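Side-chain contacts in spore germination lipase LipC (Metagenome, PDB 6NKD), which is a GDSL-family lipase that probably hydrolyses ester bonds of lipids and may take part in spore germination: residues 3-8 with 24-29; 30-35 with 197-202; 134-139 with 151-156. All blocks are in the same frame, centred on the assembly; numbering follows the deposited sequence.

Contact 1 of 3, residues 3-8 with 24-29; sequences LQYTAL and GFVQRY
Strand 3-8 and helix 25-29 run nearly antiparallel, their axes 10.2 Å apart at closest and 163° between directions, with Ala7 and Val26 facing each other at 7.2 Å between CA atoms. Tyr5 carries the largest share of the contact. Its CG stands anti to the backbone N (chi1 161°), which sends the ring across to the helix. There it forms a T-shaped pair with Tyr29. The edge of Tyr29 turns toward the face of Tyr5, the ring centroids are 5.6 Å apart and the planes stand at 83°. Tyr29 CD2 comes closest to the phenol end, 3.7 Å from Tyr5 OH. That hydroxyl lies at the edge of the Tyr29 ring, in its plane. The Tyr5 ring also meets backbone: Val26 O sits at its edge, near the ring plane, 3.5 Å from Tyr5 CE2. Farther along the strand, Ala7 CB meets Val26 CG1 at 4.4 Å. The same Val26 CG1 lies over the centre of the Phe25 ring, on one face. At the start of the helix Gly24 is the N-cap, and its N gives a hydrogen bond of 2.8 Å to Gln27 OE1. Polar contact for the Tyr5 hydroxyl comes from Thr76 OG1, to which it is hydrogen-bonded. With a valine in place of Tyr5, Thr76 would probably lose this partner and the edge of Tyr29 the ring face it turns toward. The contact is buried. Strand 41-47 flanks strand 3-9 on one side and strand 74-77 on the other. Helix 192-204 packs beside helix 25-37, touching Phe25 and Tyr29.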
loop_
_atom_site.group_PDB
_atom_site.type_symbol
_atom_site.label_atom_id
_atom_site.label_comp_id
_atom_site.label_asym_id
_atom_site.label_seq_id
_atom_site.Cartn_x
_atom_site.Cartn_y
_atom_site.Cartn_z
ATOM N N LEU A 3 13.803 9.541 -25.849
ATOM C CA LEU A 3 13.017 10.675 -25.385
ATOM C C LEU A 3 12.832 10.608 -23.875
ATOM O O LEU A 3 12.702 9.524 -23.299
ATOM C CB LEU A 3 11.654 10.707 -26.077
ATOM C CG LEU A 3 11.661 10.847 -27.600
ATOM C CD1 LEU A 3 10.246 10.775 -28.145
ATOM C CD2 LEU A 3 12.334 12.146 -28.018
ATOM N N GLN A 4 12.820 11.776 -23.241
ATOM C CA GLN A 4 12.619 11.896 -21.802
ATOM C C GLN A 4 11.250 12.517 -21.561
ATOM O O GLN A 4 10.977 13.629 -22.025
ATOM C CB GLN A 4 13.718 12.743 -21.162
ATOM C CG GLN A 4 14.127 12.295 -19.764
ATOM C CD GLN A 4 15.106 11.133 -19.785
ATOM O OE1 GLN A 4 15.527 10.678 -20.849
ATOM N NE2 GLN A 4 15.480 10.652 -18.604
ATOM N N TYR A 5 10.392 11.796 -20.845
ATOM C CA TYR A 5 9.029 12.235 -20.563
ATOM C C TYR A 5 8.849 12.287 -19.052
ATOM O O TYR A 5 8.892 11.251 -18.380
ATOM C CB TYR A 5 8.012 11.298 -21.218
ATOM C CG TYR A 5 6.615 11.369 -20.639
ATOM C CD1 TYR A 5 5.960 12.585 -20.487
ATOM C CD2 TYR A 5 5.943 10.213 -20.267
ATOM C CE1 TYR A 5 4.683 12.648 -19.961
ATOM C CE2 TYR A 5 4.664 10.265 -19.743
ATOM C CZ TYR A 5 4.039 11.484 -19.593
ATOM O OH TYR A 5 2.765 11.540 -19.072
ATOM N N THR A 6 8.654 13.490 -18.520
ATOM C CA THR A 6 8.389 13.677 -17.102
ATOM C C THR A 6 6.899 13.910 -16.886
ATOM O O THR A 6 6.203 14.454 -17.746
ATOM C CB THR A 6 9.206 14.843 -16.529
ATOM O OG1 THR A 6 9.320 14.697 -15.109
ATOM C CG2 THR A 6 8.549 16.182 -16.835
ATOM N N ALA A 7 6.409 13.465 -15.731
ATOM C CA ALA A 7 4.992 13.560 -15.412
ATOM C C ALA A 7 4.828 14.049 -13.984
ATOM O O ALA A 7 5.430 13.492 -13.060
ATOM C CB ALA A 7 4.286 12.211 -15.595
ATOM N N LEU A 8 4.016 15.087 -13.809
ATOM C CA LEU A 8 3.769 15.689 -12.510
ATOM C C LEU A 8 2.270 15.757 -12.271
ATOM O O LEU A 8 1.487 15.919 -13.210
ATOM C CB LEU A 8 4.372 17.097 -12.427
ATOM C CG LEU A 8 5.700 17.297 -13.158
ATOM C CD1 LEU A 8 5.843 18.738 -13.618
ATOM C CD2 LEU A 8 6.867 16.893 -12.271
ATOM N N GLY A 24 -1.304 3.178 -15.110
ATOM C CA GLY A 24 -2.202 4.308 -15.211
ATOM C C GLY A 24 -2.132 4.925 -16.593
ATOM O O GLY A 24 -1.701 4.294 -17.561
ATOM N N PHE A 25 -2.550 6.189 -16.685
ATOM C CA PHE A 25 -2.557 6.851 -17.984
ATOM C C PHE A 25 -1.170 7.294 -18.429
ATOM O O PHE A 25 -0.944 7.442 -19.635
ATOM C CB PHE A 25 -3.515 8.055 -17.980
ATOM C CG PHE A 25 -2.904 9.339 -17.470
ATOM C CD1 PHE A 25 -2.281 10.228 -18.339
ATOM C CD2 PHE A 25 -2.979 9.675 -16.127
ATOM C CE1 PHE A 25 -1.725 11.410 -17.874
ATOM C CE2 PHE A 25 -2.430 10.860 -15.657
ATOM C CZ PHE A 25 -1.803 11.727 -16.533
ATOM N N VAL A 26 -0.234 7.500 -17.498
ATOM C CA VAL A 26 1.052 8.076 -17.878
ATOM C C VAL A 26 1.916 7.047 -18.600
ATOM O O VAL A 26 2.676 7.393 -19.511
ATOM C CB VAL A 26 1.772 8.674 -16.653
ATOM C CG1 VAL A 26 0.833 9.565 -15.867
ATOM C CG2 VAL A 26 2.362 7.590 -15.760
ATOM N N GLN A 27 1.814 5.773 -18.221
ATOM C CA GLN A 27 2.607 4.737 -18.869
ATOM C C GLN A 27 1.914 4.136 -20.081
ATOM O O GLN A 27 2.596 3.616 -20.972
ATOM C CB GLN A 27 2.963 3.625 -17.875
ATOM C CG GLN A 27 1.911 3.358 -16.819
ATOM C CD GLN A 27 2.114 4.188 -15.567
ATOM O OE1 GLN A 27 1.151 4.612 -14.927
ATOM N NE2 GLN A 27 3.371 4.421 -15.209
ATOM N N ARG A 28 0.582 4.188 -20.137
ATOM C CA ARG A 28 -0.105 3.875 -21.385
ATOM C C ARG A 28 0.164 4.948 -22.431
ATOM O O ARG A 28 0.267 4.650 -23.626
ATOM C CB ARG A 28 -1.606 3.724 -21.138
ATOM C CG ARG A 28 -1.963 2.596 -20.187
ATOM C CD ARG A 28 -3.412 2.683 -19.738
ATOM N NE ARG A 28 -3.680 1.802 -18.605
ATOM C CZ ARG A 28 -4.210 0.589 -18.709
ATOM N NH1 ARG A 28 -4.416 -0.144 -17.622
ATOM N NH2 ARG A 28 -4.540 0.109 -19.900
ATOM N N TYR A 29 0.286 6.205 -21.997
ATOM C CA TYR A 29 0.661 7.278 -22.911
ATOM C C TYR A 29 2.123 7.169 -23.321
ATOM O O TYR A 29 2.483 7.555 -24.439
ATOM C CB TYR A 29 0.374 8.635 -22.261
ATOM C CG TYR A 29 0.765 9.848 -23.080
ATOM C CD1 TYR A 29 0.483 9.921 -24.439
ATOM C CD2 TYR A 29 1.390 10.936 -22.483
ATOM C CE1 TYR A 29 0.833 11.036 -25.182
ATOM C CE2 TYR A 29 1.739 12.055 -23.216
ATOM C CZ TYR A 29 1.459 12.100 -24.565
ATOM O OH TYR A 29 1.806 13.214 -25.297
#

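Contact 2 of 3, residues 30-35 with 197-202; sequences KRKMEE and AMSEKL. With SO4 (sulfate ion), chain D.
The guanidinium group of Arg31 has the sulfate at its edge, in its plane, and the fork of NE and NH2 points at the ion. Arg31 NH2 gives a hydrogen bond of 2.9 Å to sulfate O4. The bond from Arg31 NE to sulfate O2 is weak, at 3.4 Å. A bend at chi3 (-65°) turns the guanidinium round to the ion. Lys30 adds a weak bond from NZ to sulfate O1. Lys30 NZ also forms a salt bridge with Glu34 OE2, 2.6 Å long, meeting that oxygen from above the carboxylate plane. The ion, probably from the crystallisation liquor, also accepts a bond from Gln68 of the second subunit, and Arg31 is salt-bridged to Glu67 of that subunit.

Between residues 30-35 and 197-202 the contact is made by Lys32. Its aliphatic end passes Ser199, with Lys32 CE 3.7 Å from Ser199 OG. Lys32 NZ then comes to 3.3 Å from Glu200 CG. The charged ends stay farther apart: Lys32 NZ to Glu200 OE2 is 4.5 Å, too long for a salt bridge. The ammonium group is instead salt-bridged to Glu196, one turn before Glu200, and Ser199 OG is hydrogen-bonded to Glu196 O. Glu200 would probably still add to the negative field around the lysine. This is a partly solvent-facing seam between two neighbouring helices, 25-37 and 192-204, in the alpha/beta fold of an SGNH hydrolase, away from the probable catalytic residues.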
loop_
_atom_site.group_PDB
_atom_site.type_symbol
_atom_site.label_atom_id
_atom_site.label_comp_id
_atom_site.label_asym_id
_atom_site.label_seq_id
_atom_site.Cartn_x
_atom_site.Cartn_y
_atom_site.Cartn_z
ATOM N N LYS A 30 2.974 6.642 -22.439
ATOM C CA LYS A 30 4.374 6.439 -22.793
ATOM C C LYS A 30 4.521 5.372 -23.872
ATOM O O LYS A 30 5.320 5.529 -24.803
ATOM C CB LYS A 30 5.178 6.067 -21.547
ATOM C CG LYS A 30 6.448 5.272 -21.823
ATOM C CD LYS A 30 7.211 5.001 -20.536
ATOM C CE LYS A 30 8.008 3.710 -20.618
ATOM N NZ LYS A 30 8.961 3.709 -21.760
ATOM N N ARG A 31 3.750 4.287 -23.771
ATOM C CA ARG A 31 3.837 3.226 -24.769
ATOM C C ARG A 31 3.349 3.705 -26.130
ATOM O O ARG A 31 3.949 3.380 -27.161
ATOM C CB ARG A 31 3.042 2.005 -24.307
ATOM C CG ARG A 31 2.928 0.908 -25.350
ATOM C CD ARG A 31 2.409 -0.383 -24.741
ATOM N NE ARG A 31 3.346 -0.935 -23.767
ATOM C CZ ARG A 31 3.189 -2.106 -23.159
ATOM N NH1 ARG A 31 2.127 -2.856 -23.425
ATOM N NH2 ARG A 31 4.093 -2.531 -22.287
ATOM N N LYS A 32 2.264 4.483 -26.154
ATOM C CA LYS A 32 1.762 5.005 -27.419
ATOM C C LYS A 32 2.690 6.069 -27.990
ATOM O O LYS A 32 2.790 6.208 -29.214
ATOM C CB LYS A 32 0.354 5.568 -27.232
ATOM C CG LYS A 32 -0.635 4.554 -26.694
ATOM C CD LYS A 32 -2.023 5.142 -26.559
ATOM C CE LYS A 32 -2.952 4.152 -25.887
ATOM N NZ LYS A 32 -4.205 3.964 -26.661
HETATM N N MSE A 33 3.369 6.817 -27.128
HETATM C CA MSE A 33 4.344 7.809 -27.562
HETATM C C MSE A 33 5.492 7.130 -28.297
HETATM O O MSE A 33 5.947 7.611 -29.334
HETATM C CB MSE A 33 4.873 8.601 -26.366
HETATM C CG MSE A 33 5.761 9.774 -26.730
HETATM SE SE MSE A 33 6.561 10.583 -25.150
HETATM C CE MSE A 33 4.940 10.897 -24.116
ATOM N N GLU A 34 5.956 6.003 -27.744
ATOM C CA GLU A 34 6.988 5.218 -28.413
ATOM C C GLU A 34 6.490 4.680 -29.747
ATOM O O GLU A 34 7.234 4.653 -30.734
ATOM C CB GLU A 34 7.437 4.064 -27.517
ATOM C CG GLU A 34 8.066 4.482 -26.201
ATOM C CD GLU A 34 8.480 3.292 -25.355
ATOM O OE1 GLU A 34 8.078 2.158 -25.689
ATOM O OE2 GLU A 34 9.211 3.489 -24.361
ATOM N N GLU A 35 5.229 4.245 -29.793
ATOM C CA GLU A 35 4.686 3.655 -31.011
ATOM C C GLU A 35 4.496 4.701 -32.103
ATOM O O GLU A 35 4.726 4.421 -33.285
ATOM C CB GLU A 35 3.368 2.948 -30.693
ATOM C CG GLU A 35 2.729 2.223 -31.862
ATOM C CD GLU A 35 1.560 1.357 -31.430
ATOM O OE1 GLU A 35 1.472 0.199 -31.895
ATOM O OE2 GLU A 35 0.736 1.828 -30.616
ATOM N N ALA A 197 -8.632 5.369 -21.760
ATOM C CA ALA A 197 -9.256 6.394 -22.587
ATOM C C ALA A 197 -8.537 7.730 -22.464
ATOM O O ALA A 197 -8.475 8.490 -23.438
ATOM C CB ALA A 197 -10.731 6.542 -22.212
HETATM N N MSE A 198 -7.990 8.036 -21.291
HETATM C CA MSE A 198 -7.238 9.273 -21.103
HETATM C C MSE A 198 -5.972 9.265 -21.948
HETATM O O MSE A 198 -5.633 10.267 -22.579
HETATM C CB MSE A 198 -6.883 9.480 -19.630
HETATM C CG MSE A 198 -8.020 10.024 -18.782
HETATM SE SE MSE A 198 -7.611 10.012 -16.872
HETATM C CE MSE A 198 -6.134 11.279 -16.847
ATOM N N SER A 199 -5.275 8.125 -21.961
ATOM C CA SER A 199 -4.065 8.019 -22.767
ATOM C C SER A 199 -4.371 8.112 -24.257
ATOM O O SER A 199 -3.554 8.634 -25.022
ATOM C CB SER A 199 -3.327 6.717 -22.448
ATOM O OG SER A 199 -4.132 5.583 -22.720
ATOM N N GLU A 200 -5.536 7.618 -24.686
ATOM C CA GLU A 200 -5.927 7.762 -26.085
ATOM C C GLU A 200 -6.133 9.227 -26.446
ATOM O O GLU A 200 -5.786 9.659 -27.553
ATOM C CB GLU A 200 -7.201 6.964 -26.364
ATOM C CG GLU A 200 -7.080 5.472 -26.121
ATOM C CD GLU A 200 -8.430 4.778 -26.089
ATOM O OE1 GLU A 200 -9.401 5.339 -26.640
ATOM O OE2 GLU A 200 -8.521 3.678 -25.507
ATOM N N LYS A 201 -6.698 10.006 -25.522
ATOM C CA LYS A 201 -6.912 11.426 -25.777
ATOM C C LYS A 201 -5.592 12.180 -25.878
ATOM O O LYS A 201 -5.496 13.164 -26.620
ATOM C CB LYS A 201 -7.788 12.020 -24.676
ATOM C CG LYS A 201 -8.480 13.315 -25.055
ATOM C CD LYS A 201 -9.483 13.097 -26.175
ATOM C CE LYS A 201 -10.343 14.334 -26.387
ATOM N NZ LYS A 201 -11.295 14.169 -27.519
ATOM N N LEU A 202 -4.570 11.733 -25.145
ATOM C CA LEU A 202 -3.260 12.369 -25.235
ATOM C C LEU A 202 -2.588 12.058 -26.565
ATOM O O LEU A 202 -2.026 12.953 -27.207
ATOM C CB LEU A 202 -2.381 11.921 -24.068
ATOM C CG LEU A 202 -2.688 12.525 -22.698
ATOM C CD1 LEU A 202 -2.168 11.629 -21.592
ATOM C CD2 LEU A 202 -2.072 13.906 -22.585
HETATM S S SO4 D . 6.885 -0.014 -22.556
HETATM O O1 SO4 D . 8.101 0.543 -21.968
HETATM O O2 SO4 D . 5.721 0.635 -21.960
HETATM O O3 SO4 D . 6.886 0.222 -23.996
HETATM O O4 SO4 D . 6.828 -1.449 -22.298
#

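Contact 3 of 3, residues 134-139 with 151-156; sequences LNLYNP and SGFNRH
Asn154 ND2 gives a hydrogen bond of 3.0 Å to Leu136 O, nearly straight at 171° and in the carbonyl plane. The other end of the same amide turns back to the same residue: Asn154 OD1 accepts a weak bond of 3.3 Å from Leu136 N. One side chain thus serves both backbone polar groups of Leu136, and the two bonds should fix how the amide is turned. With CG between its backbone N and carbonyl carbon (chi1 60°), Asn135 lays its amide against that of Asn154. The two stack with their planes 8° apart and Asn135 CG 3.5 Å from Asn154 ND2. The Asn135 amide is held in turn by Tyr172 N on OD1 and Asp170 OD1 on ND2.

Next to the amides is an apolar contact. The Leu136 side chain crosses Phe153 at about a right angle. Leu136 CD1 lies 3.7 Å from Phe153 CD2, and Leu136 CG is the same distance from Phe153 CE2. Phe153 also touches Cys107, which is disulfide-bonded to Cys80. A helix side chain here pairs with both backbone polar groups of a loop residue, just after a strand of the parallel sheet. Leu136 lies about 9 Å, side chain to side chain, from Ser11, the probable nucleophile, so the loop runs near the likely active site of this GDSL enzyme.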
loop_
_atom_site.group_PDB
_atom_site.type_symbol
_atom_site.label_atom_id
_atom_site.label_comp_id
_atom_site.label_asym_id
_atom_site.label_seq_id
_atom_site.Cartn_x
_atom_site.Cartn_y
_atom_site.Cartn_z
ATOM N N LEU A 134 -4.121 18.190 -18.426
ATOM C CA LEU A 134 -5.458 17.629 -18.538
ATOM C C LEU A 134 -6.425 18.398 -17.651
ATOM O O LEU A 134 -6.112 18.714 -16.500
ATOM C CB LEU A 134 -5.462 16.150 -18.149
ATOM C CG LEU A 134 -4.455 15.251 -18.866
ATOM C CD1 LEU A 134 -3.146 15.156 -18.090
ATOM C CD2 LEU A 134 -5.050 13.872 -19.100
ATOM N N ASN A 135 -7.605 18.696 -18.190
ATOM C CA ASN A 135 -8.607 19.397 -17.406
ATOM C C ASN A 135 -9.330 18.415 -16.485
ATOM O O ASN A 135 -8.990 17.232 -16.394
ATOM C CB ASN A 135 -9.579 20.151 -18.316
ATOM C CG ASN A 135 -10.326 19.245 -19.286
ATOM O OD1 ASN A 135 -10.477 18.044 -19.061
ATOM N ND2 ASN A 135 -10.809 19.830 -20.375
ATOM N N LEU A 136 -10.347 18.915 -15.795
ATOM C CA LEU A 136 -11.071 18.123 -14.815
ATOM C C LEU A 136 -12.313 17.498 -15.437
ATOM O O LEU A 136 -13.019 18.135 -16.224
ATOM C CB LEU A 136 -11.470 18.988 -13.618
ATOM C CG LEU A 136 -10.326 19.627 -12.828
ATOM C CD1 LEU A 136 -10.876 20.494 -11.705
ATOM C CD2 LEU A 136 -9.390 18.560 -12.279
ATOM N N TYR A 137 -12.563 16.244 -15.084
ATOM C CA TYR A 137 -13.813 15.580 -15.417
ATOM C C TYR A 137 -14.781 15.690 -14.244
ATOM O O TYR A 137 -14.387 15.949 -13.104
ATOM C CB TYR A 137 -13.573 14.110 -15.773
ATOM C CG TYR A 137 -12.912 13.299 -14.678
ATOM C CD1 TYR A 137 -13.667 12.684 -13.687
ATOM C CD2 TYR A 137 -11.533 13.140 -14.641
ATOM C CE1 TYR A 137 -13.069 11.942 -12.687
ATOM C CE2 TYR A 137 -10.925 12.398 -13.645
ATOM C CZ TYR A 137 -11.698 11.801 -12.671
ATOM O OH TYR A 137 -11.101 11.061 -11.677
ATOM N N ASN A 138 -16.065 15.488 -14.537
ATOM C CA ASN A 138 -17.088 15.568 -13.505
ATOM C C ASN A 138 -17.465 14.161 -13.061
ATOM O O ASN A 138 -18.215 13.474 -13.771
ATOM C CB ASN A 138 -18.320 16.319 -14.017
ATOM C CG ASN A 138 -19.409 16.435 -12.968
ATOM O OD1 ASN A 138 -19.140 16.376 -11.767
ATOM N ND2 ASN A 138 -20.648 16.596 -13.417
ATOM N N PRO A 139 -16.986 13.686 -11.908
ATOM C CA PRO A 139 -17.347 12.331 -11.467
ATOM C C PRO A 139 -18.772 12.217 -10.957
ATOM O O PRO A 139 -19.259 11.092 -10.787
ATOM C CB PRO A 139 -16.334 12.046 -10.354
ATOM C CG PRO A 139 -16.026 13.391 -9.792
ATOM C CD PRO A 139 -16.095 14.362 -10.947
ATOM N N SER A 151 -17.110 22.841 -15.521
ATOM C CA SER A 151 -17.146 23.427 -16.857
ATOM C C SER A 151 -16.543 24.826 -16.862
ATOM O O SER A 151 -15.847 25.205 -17.811
ATOM C CB SER A 151 -18.580 23.463 -17.382
ATOM O OG SER A 151 -19.135 22.160 -17.454
ATOM N N GLY A 152 -16.798 25.606 -15.810
ATOM C CA GLY A 152 -16.233 26.943 -15.744
ATOM C C GLY A 152 -14.726 26.926 -15.581
ATOM O O GLY A 152 -14.019 27.750 -16.167
ATOM N N PHE A 153 -14.214 25.988 -14.783
ATOM C CA PHE A 153 -12.770 25.863 -14.630
ATOM C C PHE A 153 -12.108 25.418 -15.927
ATOM O O PHE A 153 -10.959 25.785 -16.192
ATOM C CB PHE A 153 -12.446 24.883 -13.500
ATOM C CG PHE A 153 -10.990 24.525 -13.404
ATOM C CD1 PHE A 153 -10.096 25.362 -12.759
ATOM C CD2 PHE A 153 -10.516 23.345 -13.956
ATOM C CE1 PHE A 153 -8.756 25.033 -12.669
ATOM C CE2 PHE A 153 -9.177 23.011 -13.871
ATOM C CZ PHE A 153 -8.297 23.855 -13.226
ATOM N N ASN A 154 -12.818 24.644 -16.751
ATOM C CA ASN A 154 -12.220 24.110 -17.969
ATOM C C ASN A 154 -12.156 25.155 -19.076
ATOM O O ASN A 154 -11.177 25.199 -19.830
ATOM C CB ASN A 154 -12.993 22.876 -18.436
ATOM C CG ASN A 154 -12.690 21.647 -17.597
ATOM O OD1 ASN A 154 -11.925 21.711 -16.633
ATOM N ND2 ASN A 154 -13.292 20.521 -17.960
ATOM N N ARG A 155 -13.181 26.003 -19.199
ATOM C CA ARG A 155 -13.126 27.053 -20.211
ATOM C C ARG A 155 -12.104 28.121 -19.844
ATOM O O ARG A 155 -11.463 28.695 -20.732
ATOM C CB ARG A 155 -14.511 27.672 -20.420
ATOM C CG ARG A 155 -15.100 28.368 -19.203
ATOM C CD ARG A 155 -16.453 28.994 -19.522
ATOM N NE ARG A 155 -17.048 29.637 -18.352
ATOM C CZ ARG A 155 -16.920 30.928 -18.061
ATOM N NH1 ARG A 155 -16.219 31.727 -18.856
ATOM N NH2 ARG A 155 -17.496 31.425 -16.974
ATOM N N HIS A 156 -11.930 28.394 -18.548
ATOM C CA HIS A 156 -10.863 29.283 -18.111
ATOM C C HIS A 156 -9.495 28.628 -18.228
ATOM O O HIS A 156 -8.487 29.334 -18.338
ATOM C CB HIS A 156 -11.107 29.732 -16.668
ATOM C CG HIS A 156 -12.281 30.648 -16.507
ATOM N ND1 HIS A 156 -13.014 30.719 -15.342
ATOM C CD2 HIS A 156 -12.844 31.539 -17.360
ATOM C CE1 HIS A 156 -13.981 31.610 -15.485
ATOM N NE2 HIS A 156 -13.899 32.122 -16.700
#

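In the fold
From the N terminus, contact 1 comes first. It closes the connection from strand 3-9 to helix 25-37, and that connection carries the probable nucleophile Ser11. Contact 2 opens farther along the same helix and closes only at helix 192-204, so it spans most of the chain. Contact 3 is nested inside that long loop and closes the connection from strand 130-134 to helix 144-157. Contacts 1 and 2 adjoin, Phe25 and Tyr29 packing on Leu202. Contact 3 is centred about 21 Å from each of them, yet Leu134 reaches both Phe25 and Met198. Together they tie strands 3-9 and 130-134 of the parallel sheet to helices 25-37, 144-157 and 192-204.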